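Local coordinates for protein CD180 antigen (Mus musculus, PDB 3T6Q) that may cooperate with MD-1 and TLR4 in the innate response of B cells to bacterial lipopolysaccharide, leading to NF-kappa-B activation, at residues 14-28 with 31-45. Sequence-based numbering, arbitrary orientation.
Sequences NKTYNCENLGLNEIP and LPNSTECLEFSFNVL. With NAG (2-acetamido-2-deoxy-beta-D-glucopyranose), chain P; NAG (2-acetamido-2-deoxy-beta-D-glucopyranose), chain Q.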
ATOM      1  N   ASN A  14      30.544  22.990   5.295  1.00 42.10           N
ATOM      2  CA  ASN A  14      31.157  21.700   5.656  1.00 45.15           C
ATOM      3  C   ASN A  14      30.277  20.719   6.446  1.00 40.85           C
ATOM      4  O   ASN A  14      30.718  19.609   6.748  1.00 40.59           O
ATOM      5  CB  ASN A  14      32.484  21.908   6.403  1.00 43.04           C
ATOM      6  CG  ASN A  14      33.550  22.546   5.540  1.00 57.52           C
ATOM      7  OD1 ASN A  14      33.656  22.250   4.347  1.00 59.17           O
ATOM      8  ND2 ASN A  14      34.357  23.429   6.144  1.00 77.56           N
ATOM      9  N   LYS A  15      29.048  21.120   6.771  1.00 37.75           N
ATOM     10  CA  LYS A  15      28.240  20.354   7.710  1.00 40.55           C
ATOM     11  C   LYS A  15      26.872  19.900   7.180  1.00 35.15           C
ATOM     12  O   LYS A  15      26.496  18.734   7.366  1.00 35.31           O
ATOM     13  CB  LYS A  15      28.054  21.157   9.003  1.00 40.03           C
ATOM     14  CG  LYS A  15      27.369  20.375  10.107  1.00 50.32           C
ATOM     15  CD  LYS A  15      27.273  21.195  11.383  1.00 56.43           C
ATOM     16  CE  LYS A  15      26.292  20.569  12.359  1.00 61.27           C
ATOM     17  NZ  LYS A  15      26.182  21.387  13.598  1.00 71.77           N
ATOM     18  N   THR A  16      26.143  20.812   6.536  1.00 31.96           N
ATOM     19  CA  THR A  16      24.719  20.568   6.191  1.00 31.88           C
ATOM     20  C   THR A  16      24.401  20.973   4.787  1.00 34.47           C
ATOM     21  O   THR A  16      24.565  22.127   4.425  1.00 35.23           O
ATOM     22  CB  THR A  16      23.788  21.337   7.127  1.00 30.89           C
ATOM     23  OG1 THR A  16      24.009  20.869   8.451  1.00 33.03           O
ATOM     24  CG2 THR A  16      22.297  21.116   6.765  1.00 32.49           C
ATOM     25  N   TYR A  17      23.931  20.012   3.993  1.00 34.87           N
ATOM     26  CA  TYR A  17      23.665  20.241   2.582  1.00 33.72           C
ATOM     27  C   TYR A  17      22.250  19.793   2.238  1.00 31.54           C
ATOM     28  O   TYR A  17      21.806  18.711   2.671  1.00 26.01           O
ATOM     29  CB  TYR A  17      24.728  19.566   1.696  1.00 38.12           C
ATOM     30  CG  TYR A  17      26.068  20.259   1.858  1.00 37.42           C
ATOM     31  CD1 TYR A  17      26.428  21.339   1.039  1.00 41.61           C
ATOM     32  CD2 TYR A  17      26.938  19.883   2.891  1.00 37.77           C
ATOM     33  CE1 TYR A  17      27.636  21.999   1.225  1.00 41.27           C
ATOM     34  CE2 TYR A  17      28.141  20.535   3.083  1.00 43.08           C
ATOM     35  CZ  TYR A  17      28.482  21.589   2.253  1.00 42.90           C
ATOM     36  OH  TYR A  17      29.673  22.235   2.473  1.00 50.30           O
ATOM     37  N   ASN A  18      21.546  20.674   1.528  1.00 31.18           N
ATOM     38  CA  ASN A  18      20.238  20.352   0.973  1.00 33.52           C
ATOM     39  C   ASN A  18      20.323  20.141  -0.536  1.00 32.15           C
ATOM     40  O   ASN A  18      20.500  21.090  -1.296  1.00 35.92           O
ATOM     41  CB  ASN A  18      19.247  21.469   1.288  1.00 36.91           C
ATOM     42  CG  ASN A  18      17.834  21.115   0.888  1.00 37.29           C
ATOM     43  OD1 ASN A  18      17.591  20.581  -0.194  1.00 38.24           O
ATOM     44  ND2 ASN A  18      16.902  21.366   1.775  1.00 44.13           N
ATOM     45  N   CYS A  19      20.205  18.887  -0.958  1.00 30.23           N
ATOM     46  CA  CYS A  19      20.222  18.520  -2.371  1.00 35.13           C
ATOM     47  C   CYS A  19      18.842  18.074  -2.864  1.00 32.05           C
ATOM     48  O   CYS A  19      18.750  17.328  -3.849  1.00 35.31           O
ATOM     49  CB  CYS A  19      21.186  17.367  -2.590  1.00 31.55           C
ATOM     50  SG  CYS A  19      22.705  17.515  -1.632  1.00 44.58           S
ATOM     51  N   GLU A  20      17.782  18.511  -2.189  1.00 31.46           N
ATOM     52  CA  GLU A  20      16.421  18.058  -2.535  1.00 34.39           C
ATOM     53  C   GLU A  20      16.050  18.466  -3.948  1.00 31.79           C
ATOM     54  O   GLU A  20      16.385  19.572  -4.376  1.00 32.73           O
ATOM     55  CB  GLU A  20      15.377  18.661  -1.593  1.00 37.73           C
ATOM     56  CG  GLU A  20      15.472  18.206  -0.161  1.00 45.11           C
ATOM     57  CD  GLU A  20      14.389  18.828   0.703  1.00 58.64           C
ATOM     58  OE1 GLU A  20      14.212  20.067   0.634  1.00 56.33           O
ATOM     59  OE2 GLU A  20      13.708  18.078   1.444  1.00 68.71           O
ATOM     60  N   ASN A  21      15.343  17.589  -4.655  1.00 32.09           N
ATOM     61  CA  ASN A  21      14.738  17.927  -5.957  1.00 35.26           C
ATOM     62  C   ASN A  21      15.676  18.207  -7.102  1.00 33.21           C
ATOM     63  O   ASN A  21      15.282  18.887  -8.045  1.00 37.02           O
ATOM     64  CB  ASN A  21      13.846  19.165  -5.839  1.00 44.79           C
ATOM     65  CG  ASN A  21      12.561  18.875  -5.159  1.00 46.65           C
ATOM     66  OD1 ASN A  21      11.891  17.904  -5.500  1.00 49.14           O
ATOM     67  ND2 ASN A  21      12.196  19.710  -4.183  1.00 45.16           N
ATOM     68  N   LEU A  22      16.905  17.710  -7.027  1.00 32.87           N
ATOM     69  CA  LEU A  22      17.895  17.962  -8.085  1.00 34.71           C
ATOM     70  C   LEU A  22      18.031  16.847  -9.128  1.00 35.72           C
ATOM     71  O   LEU A  22      18.907  16.913  -9.980  1.00 38.61           O
ATOM     72  CB  LEU A  22      19.246  18.302  -7.459  1.00 32.06           C
ATOM     73  CG  LEU A  22      19.239  19.665  -6.734  1.00 32.88           C
ATOM     74  CD1 LEU A  22      20.501  19.857  -5.900  1.00 35.97           C
ATOM     75  CD2 LEU A  22      19.088  20.775  -7.783  1.00 32.27           C
ATOM     76  N   GLY A  23      17.165  15.837  -9.066  1.00 35.73           N
ATOM     77  CA  GLY A  23      17.214  14.674  -9.988  1.00 31.18           C
ATOM     78  C   GLY A  23      18.495  13.838  -9.927  1.00 35.16           C
ATOM     79  O   GLY A  23      18.880  13.253 -10.931  1.00 37.66           O
ATOM     80  N   LEU A  24      19.136  13.736  -8.758  1.00 28.31           N
ATOM     81  CA  LEU A  24      20.463  13.113  -8.652  1.00 29.44           C
ATOM     82  C   LEU A  24      20.415  11.596  -8.557  1.00 32.60           C
ATOM     83  O   LEU A  24      19.533  11.052  -7.901  1.00 31.10           O
ATOM     84  CB  LEU A  24      21.251  13.675  -7.465  1.00 27.97           C
ATOM     85  CG  LEU A  24      21.442  15.195  -7.337  1.00 29.47           C
ATOM     86  CD1 LEU A  24      22.009  15.524  -5.966  1.00 31.89           C
ATOM     87  CD2 LEU A  24      22.354  15.719  -8.432  1.00 34.80           C
ATOM     88  N   ASN A  25      21.362  10.939  -9.238  1.00 30.85           N
ATOM     89  CA  ASN A  25      21.506   9.482  -9.291  1.00 30.40           C
ATOM     90  C   ASN A  25      22.657   8.984  -8.441  1.00 29.37           C
ATOM     91  O   ASN A  25      22.860   7.785  -8.318  1.00 29.28           O
ATOM     92  CB  ASN A  25      21.729   8.998 -10.724  1.00 39.18           C
ATOM     93  CG  ASN A  25      20.597   9.380 -11.655  1.00 49.20           C
ATOM     94  OD1 ASN A  25      19.431   9.158 -11.353  1.00 45.04           O
ATOM     95  ND2 ASN A  25      20.942   9.934 -12.811  1.00 51.48           N
ATOM     96  N   GLU A  26      23.366   9.899  -7.795  1.00 28.64           N
ATOM     97  CA  GLU A  26      24.465   9.519  -6.900  1.00 36.01           C
ATOM     98  C   GLU A  26      24.771  10.708  -6.017  1.00 30.68           C
ATOM     99  O   GLU A  26      24.360  11.831  -6.312  1.00 30.82           O
ATOM    100  CB  GLU A  26      25.717   9.147  -7.714  1.00 35.15           C
ATOM    101  CG  GLU A  26      26.228  10.286  -8.582  1.00 46.19           C
ATOM    102  CD  GLU A  26      27.420   9.894  -9.455  1.00 59.77           C
ATOM    103  OE1 GLU A  26      28.283  10.767  -9.702  1.00 59.41           O
ATOM    104  OE2 GLU A  26      27.505   8.721  -9.896  1.00 57.38           O
ATOM    105  N   ILE A  27      25.532  10.488  -4.955  1.00 33.11           N
ATOM    106  CA  ILE A  27      25.937  11.606  -4.105  1.00 35.94           C
ATOM    107  C   ILE A  27      26.950  12.473  -4.852  1.00 35.64           C
ATOM    108  O   ILE A  27      27.914  11.947  -5.381  1.00 38.38           O
ATOM    109  CB  ILE A  27      26.536  11.079  -2.791  1.00 40.12           C
ATOM    110  CG1 ILE A  27      25.422  10.511  -1.942  1.00 43.39           C
ATOM    111  CG2 ILE A  27      27.262  12.184  -2.025  1.00 37.79           C
ATOM    112  CD1 ILE A  27      25.939   9.573  -0.893  1.00 56.77           C
ATOM    113  N   PRO A  28      26.726  13.797  -4.918  1.00 38.48           N
ATOM    114  CA  PRO A  28      27.644  14.614  -5.705  1.00 40.97           C
ATOM    115  C   PRO A  28      29.077  14.575  -5.173  1.00 47.28           C
ATOM    116  O   PRO A  28      29.310  14.552  -3.954  1.00 44.72           O
ATOM    117  CB  PRO A  28      27.057  16.012  -5.573  1.00 40.46           C
ATOM    118  CG  PRO A  28      25.591  15.760  -5.419  1.00 41.75           C
ATOM    119  CD  PRO A  28      25.528  14.560  -4.528  1.00 42.14           C
ATOM    120  N   LEU A  31      30.362  17.186  -2.502  1.00 46.10           N
ATOM    121  CA  LEU A  31      29.962  17.237  -1.068  1.00 42.87           C
ATOM    122  C   LEU A  31      31.117  16.788  -0.216  1.00 36.95           C
ATOM    123  O   LEU A  31      31.656  15.699  -0.453  1.00 40.89           O
ATOM    124  CB  LEU A  31      28.746  16.343  -0.739  1.00 37.20           C
ATOM    125  CG  LEU A  31      27.361  16.600  -1.349  1.00 48.54           C
ATOM    126  CD1 LEU A  31      26.416  15.478  -0.910  1.00 39.15           C
ATOM    127  CD2 LEU A  31      26.797  17.963  -0.971  1.00 44.56           C
ATOM    128  N   PRO A  32      31.488  17.596   0.792  1.00 38.74           N
ATOM    129  CA  PRO A  32      32.660  17.282   1.620  1.00 42.41           C
ATOM    130  C   PRO A  32      32.497  16.014   2.451  1.00 43.81           C
ATOM    131  O   PRO A  32      31.377  15.636   2.821  1.00 45.08           O
ATOM    132  CB  PRO A  32      32.789  18.518   2.528  1.00 41.77           C
ATOM    133  CG  PRO A  32      31.404  19.081   2.587  1.00 42.12           C
ATOM    134  CD  PRO A  32      30.867  18.872   1.199  1.00 40.23           C
ATOM    135  N   ASN A  33      33.620  15.366   2.736  1.00 42.24           N
ATOM    136  CA  ASN A  33      33.664  14.143   3.536  1.00 41.27           C
ATOM    137  C   ASN A  33      33.193  14.362   4.966  1.00 36.82           C
ATOM    138  O   ASN A  33      32.841  13.414   5.678  1.00 38.72           O
ATOM    139  CB  ASN A  33      35.089  13.589   3.551  1.00 49.39           C
ATOM    140  CG  ASN A  33      35.491  12.960   2.225  1.00 58.97           C
ATOM    141  OD1 ASN A  33      34.634  12.556   1.422  1.00 53.58           O
ATOM    142  ND2 ASN A  33      36.806  12.869   1.996  1.00 62.28           N
ATOM    143  N   SER A  34      33.203  15.625   5.367  1.00 34.26           N
ATOM    144  CA  SER A  34      32.798  16.037   6.694  1.00 37.01           C
ATOM    145  C   SER A  34      31.279  16.267   6.841  1.00 37.27           C
ATOM    146  O   SER A  34      30.821  16.535   7.942  1.00 32.55           O
ATOM    147  CB  SER A  34      33.497  17.344   7.029  1.00 32.85           C
ATOM    148  OG  SER A  34      33.130  18.295   6.057  1.00 39.83           O
ATOM    149  N   THR A  35      30.518  16.199   5.743  1.00 34.34           N
ATOM    150  CA  THR A  35      29.042  16.375   5.806  1.00 31.37           C
ATOM    151  C   THR A  35      28.429  15.529   6.918  1.00 28.20           C
ATOM    152  O   THR A  35      28.683  14.321   7.014  1.00 31.35           O
ATOM    153  CB  THR A  35      28.372  15.996   4.476  1.00 35.42           C
ATOM    154  OG1 THR A  35      28.953  16.776   3.429  1.00 37.39           O
ATOM    155  CG2 THR A  35      26.834  16.264   4.544  1.00 27.42           C
ATOM    156  N   GLU A  36      27.654  16.173   7.781  1.00 29.36           N
ATOM    157  CA  GLU A  36      26.932  15.473   8.843  1.00 28.64           C
ATOM    158  C   GLU A  36      25.416  15.378   8.623  1.00 26.45           C
ATOM    159  O   GLU A  36      24.796  14.408   9.041  1.00 24.92           O
ATOM    160  CB  GLU A  36      27.206  16.155  10.167  1.00 37.69           C
ATOM    161  CG  GLU A  36      28.654  16.001  10.595  1.00 40.14           C
ATOM    162  CD  GLU A  36      29.003  16.774  11.841  1.00 47.62           C
ATOM    163  OE1 GLU A  36      28.108  17.415  12.441  1.00 47.70           O
ATOM    164  OE2 GLU A  36      30.195  16.722  12.220  1.00 48.25           O
ATOM    165  N   CYS A  37      24.836  16.365   7.951  0.50 26.20           N
ATOM    166  CA  CYS A  37      23.373  16.390   7.739  0.50 28.74           C
ATOM    167  C   CYS A  37      23.053  16.568   6.261  0.50 29.32           C
ATOM    168  O   CYS A  37      23.254  17.646   5.706  0.50 30.08           O
ATOM    169  CB  CYS A  37      22.708  17.487   8.582  0.50 30.51           C
ATOM    170  SG  CYS A  37      23.089  17.423  10.351  0.50 36.14           S
ATOM    171  N   LEU A  38      22.556  15.494   5.640  1.00 29.04           N
ATOM    172  CA  LEU A  38      22.292  15.447   4.209  1.00 24.32           C
ATOM    173  C   LEU A  38      20.775  15.271   3.937  1.00 25.08           C
ATOM    174  O   LEU A  38      20.179  14.251   4.299  1.00 23.77           O
ATOM    175  CB  LEU A  38      23.085  14.298   3.554  1.00 26.29           C
ATOM    176  CG  LEU A  38      23.048  14.373   2.005  1.00 25.13           C
ATOM    177  CD1 LEU A  38      23.516  15.728   1.497  1.00 29.21           C
ATOM    178  CD2 LEU A  38      23.811  13.244   1.331  1.00 26.93           C
ATOM    179  N   GLU A  39      20.188  16.277   3.305  1.00 24.33           N
ATOM    180  CA  GLU A  39      18.754  16.269   2.935  1.00 27.76           C
ATOM    181  C   GLU A  39      18.757  15.938   1.473  1.00 25.72           C
ATOM    182  O   GLU A  39      19.087  16.779   0.623  1.00 30.26           O
ATOM    183  CB  GLU A  39      18.184  17.675   3.184  1.00 30.04           C
ATOM    184  CG  GLU A  39      18.599  18.181   4.565  1.00 38.43           C
ATOM    185  CD  GLU A  39      18.082  19.564   4.903  1.00 47.79           C
ATOM    186  OE1 GLU A  39      17.552  20.251   4.012  1.00 53.61           O
ATOM    187  OE2 GLU A  39      18.211  19.967   6.075  1.00 53.63           O
ATOM    188  N   PHE A  40      18.428  14.697   1.162  1.00 25.23           N
ATOM    189  CA  PHE A  40      18.561  14.227  -0.200  1.00 25.52           C
ATOM    190  C   PHE A  40      17.198  13.830  -0.813  1.00 24.62           C
ATOM    191  O   PHE A  40      17.160  13.059  -1.775  1.00 25.45           O
ATOM    192  CB  PHE A  40      19.546  13.031  -0.198  1.00 24.87           C
ATOM    193  CG  PHE A  40      20.341  12.874  -1.489  1.00 27.28           C
ATOM    194  CD1 PHE A  40      20.034  11.871  -2.401  1.00 25.23           C
ATOM    195  CD2 PHE A  40      21.397  13.721  -1.769  1.00 30.02           C
ATOM    196  CE1 PHE A  40      20.763  11.731  -3.590  1.00 30.84           C
ATOM    197  CE2 PHE A  40      22.138  13.596  -2.945  1.00 33.09           C
ATOM    198  CZ  PHE A  40      21.817  12.593  -3.860  1.00 30.33           C
ATOM    199  N   SER A  41      16.099  14.336  -0.250  0.50 23.41           N
ATOM    200  CA  SER A  41      14.769  13.915  -0.705  0.50 24.07           C
ATOM    201  C   SER A  41      14.507  14.279  -2.156  0.50 24.03           C
ATOM    202  O   SER A  41      15.049  15.255  -2.673  0.50 25.64           O
ATOM    203  CB  SER A  41      13.657  14.484   0.160  0.50 23.21           C
ATOM    204  OG  SER A  41      13.700  15.895   0.192  0.50 24.79           O
ATOM    205  N   PHE A  42      13.655  13.480  -2.784  1.00 24.75           N
ATOM    206  CA  PHE A  42      13.154  13.742  -4.137  1.00 28.12           C
ATOM    207  C   PHE A  42      14.254  13.671  -5.196  1.00 28.37           C
ATOM    208  O   PHE A  42      14.233  14.428  -6.169  1.00 28.90           O
ATOM    209  CB  PHE A  42      12.384  15.065  -4.226  1.00 25.09           C
ATOM    210  CG  PHE A  42      11.134  15.112  -3.349  1.00 26.13           C
ATOM    211  CD1 PHE A  42      11.150  15.773  -2.136  1.00 25.04           C
ATOM    212  CD2 PHE A  42       9.945  14.502  -3.764  1.00 27.25           C
ATOM    213  CE1 PHE A  42      10.013  15.837  -1.330  1.00 28.64           C
ATOM    214  CE2 PHE A  42       8.795  14.579  -2.973  1.00 25.82           C
ATOM    215  CZ  PHE A  42       8.836  15.220  -1.749  1.00 25.38           C
ATOM    216  N   ASN A  43      15.204  12.764  -5.005  1.00 24.08           N
ATOM    217  CA  ASN A  43      16.165  12.480  -6.060  1.00 25.74           C
ATOM    218  C   ASN A  43      15.835  11.129  -6.660  1.00 25.49           C
ATOM    219  O   ASN A  43      14.662  10.682  -6.571  1.00 23.78           O
ATOM    220  CB  ASN A  43      17.607  12.620  -5.539  1.00 25.56           C
ATOM    221  CG  ASN A  43      17.973  14.065  -5.280  1.00 26.67           C
ATOM    222  OD1 ASN A  43      18.222  14.479  -4.125  1.00 31.29           O
ATOM    223  ND2 ASN A  43      17.951  14.870  -6.331  1.00 23.15           N
ATOM    224  N   VAL A  44      16.807  10.487  -7.304  1.00 25.37           N
ATOM    225  CA  VAL A  44      16.510   9.281  -8.097  1.00 26.44           C
ATOM    226  C   VAL A  44      17.578   8.211  -7.904  1.00 28.89           C
ATOM    227  O   VAL A  44      18.601   8.223  -8.615  1.00 25.75           O
ATOM    228  CB  VAL A  44      16.376   9.580  -9.609  1.00 30.11           C
ATOM    229  CG1 VAL A  44      15.883   8.332 -10.335  1.00 29.07           C
ATOM    230  CG2 VAL A  44      15.428  10.757  -9.863  1.00 33.87           C
ATOM    231  N   LEU A  45      17.302   7.262  -7.002  1.00 23.78           N
ATOM    232  CA  LEU A  45      18.256   6.228  -6.586  1.00 27.34           C
ATOM    233  C   LEU A  45      17.659   4.821  -6.646  1.00 26.84           C
ATOM    234  O   LEU A  45      17.348   4.226  -5.619  1.00 26.72           O
ATOM    235  CB  LEU A  45      18.763   6.533  -5.160  1.00 23.95           C
ATOM    236  CG  LEU A  45      19.411   7.898  -4.957  1.00 27.48           C
ATOM    237  CD1 LEU A  45      19.560   8.065  -3.452  1.00 27.22           C
ATOM    238  CD2 LEU A  45      20.772   8.064  -5.644  1.00 26.92           C
TER
HETATM  239  C1  NAG P 700      35.430  24.131   5.469  1.00 86.90           C
HETATM  240  C2  NAG P 700      36.020  25.042   6.553  1.00 84.45           C
HETATM  241  C3  NAG P 700      37.371  25.616   6.145  1.00 94.30           C
HETATM  242  C4  NAG P 700      38.304  24.562   5.568  1.00 91.97           C
HETATM  243  C5  NAG P 700      37.603  23.713   4.509  1.00 91.01           C
HETATM  244  C6  NAG P 700      38.470  22.521   4.115  1.00 88.02           C
HETATM  245  C7  NAG P 700      34.543  26.320   8.033  1.00 89.19           C
HETATM  246  C8  NAG P 700      33.688  27.547   8.197  1.00 81.46           C
HETATM  247  N2  NAG P 700      35.155  26.167   6.858  1.00 83.05           N
HETATM  248  O3  NAG P 700      37.983  26.197   7.274  1.00111.59           O
HETATM  249  O4  NAG P 700      39.398  25.240   4.999  1.00 96.45           O
HETATM  250  O5  NAG P 700      36.387  23.193   5.006  1.00 89.99           O
HETATM  251  O6  NAG P 700      38.701  22.568   2.726  1.00 91.37           O
HETATM  252  O7  NAG P 700      34.646  25.509   8.954  1.00 91.08           O
HETATM  253  C1  NAG Q 701      37.419  12.287   0.823  1.00 68.00           C
HETATM  254  C2  NAG Q 701      38.869  12.671   1.173  1.00 72.60           C
HETATM  255  C3  NAG Q 701      39.962  11.735   0.643  1.00 76.71           C
HETATM  256  C4  NAG Q 701      39.520  10.286   0.420  1.00 76.41           C
HETATM  257  C5  NAG Q 701      38.063  10.201  -0.033  1.00 75.27           C
HETATM  258  C6  NAG Q 701      37.563   8.765  -0.143  1.00 67.58           C
HETATM  259  C7  NAG Q 701      39.628  14.952   1.531  1.00 78.46           C
HETATM  260  C8  NAG Q 701      39.889  16.301   0.918  1.00 74.50           C
HETATM  261  N2  NAG Q 701      39.160  14.014   0.703  1.00 80.73           N
HETATM  262  O3  NAG Q 701      41.041  11.762   1.560  1.00 80.74           O
HETATM  263  O4  NAG Q 701      40.345   9.698  -0.556  1.00 83.65           O
HETATM  264  O5  NAG Q 701      37.279  10.887   0.918  1.00 64.73           O
HETATM  265  O6  NAG Q 701      37.237   8.282   1.139  1.00 64.27           O
HETATM  266  O7  NAG Q 701      39.834  14.750   2.733  1.00 70.14           O
HETATM  267  O   HOH W   1      15.588  16.327   2.180  1.00 31.68           O
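A chi1 of -69° sets Tyr17 CG anti to its carbonyl carbon, and the ring extends to Leu31 and Pro32: CG is 3.7 Å from Leu31 CD2, and CE2 is 3.6 Å from Pro32 CG. Its OH accepts from Asn14 N and also bonds Glu10. Phe40 CG stands roughly anti to its backbone N (chi1 -150°), sending the ring inward, where CE2 lies 3.6 Å from Leu24 CD1 and CD2 3.7 Å from Cys19 CB. Pro28 CD and the carbonyl O of Glu26 reach the edge of this ring; Asn43 sits over one face. Cys19 SG, disulfide-bonded to Cys8, touches Leu38 CD1 at 3.7 Å. Strands 16-18 and 37-39 run parallel, and Glu39 N donates almost straight to Tyr17 O (3.0 Å, 177°). Lys15 O takes two donors, Glu36 N and Cys37 N. Beside Glu39, Asn18 OD1 closes an Asx turn onto Glu20 N. Glu20 OE2 accepts from a water that Ser41 N also binds, and forms a salt bridge with a basic side chain of another protein's chain. The leucine-rich-repeat solenoid thus begins with a disulfide-braced N-terminal cap whose apolar side chains continue the core of the first repeat, while Phe42 adds a cation-pi contact to that partner.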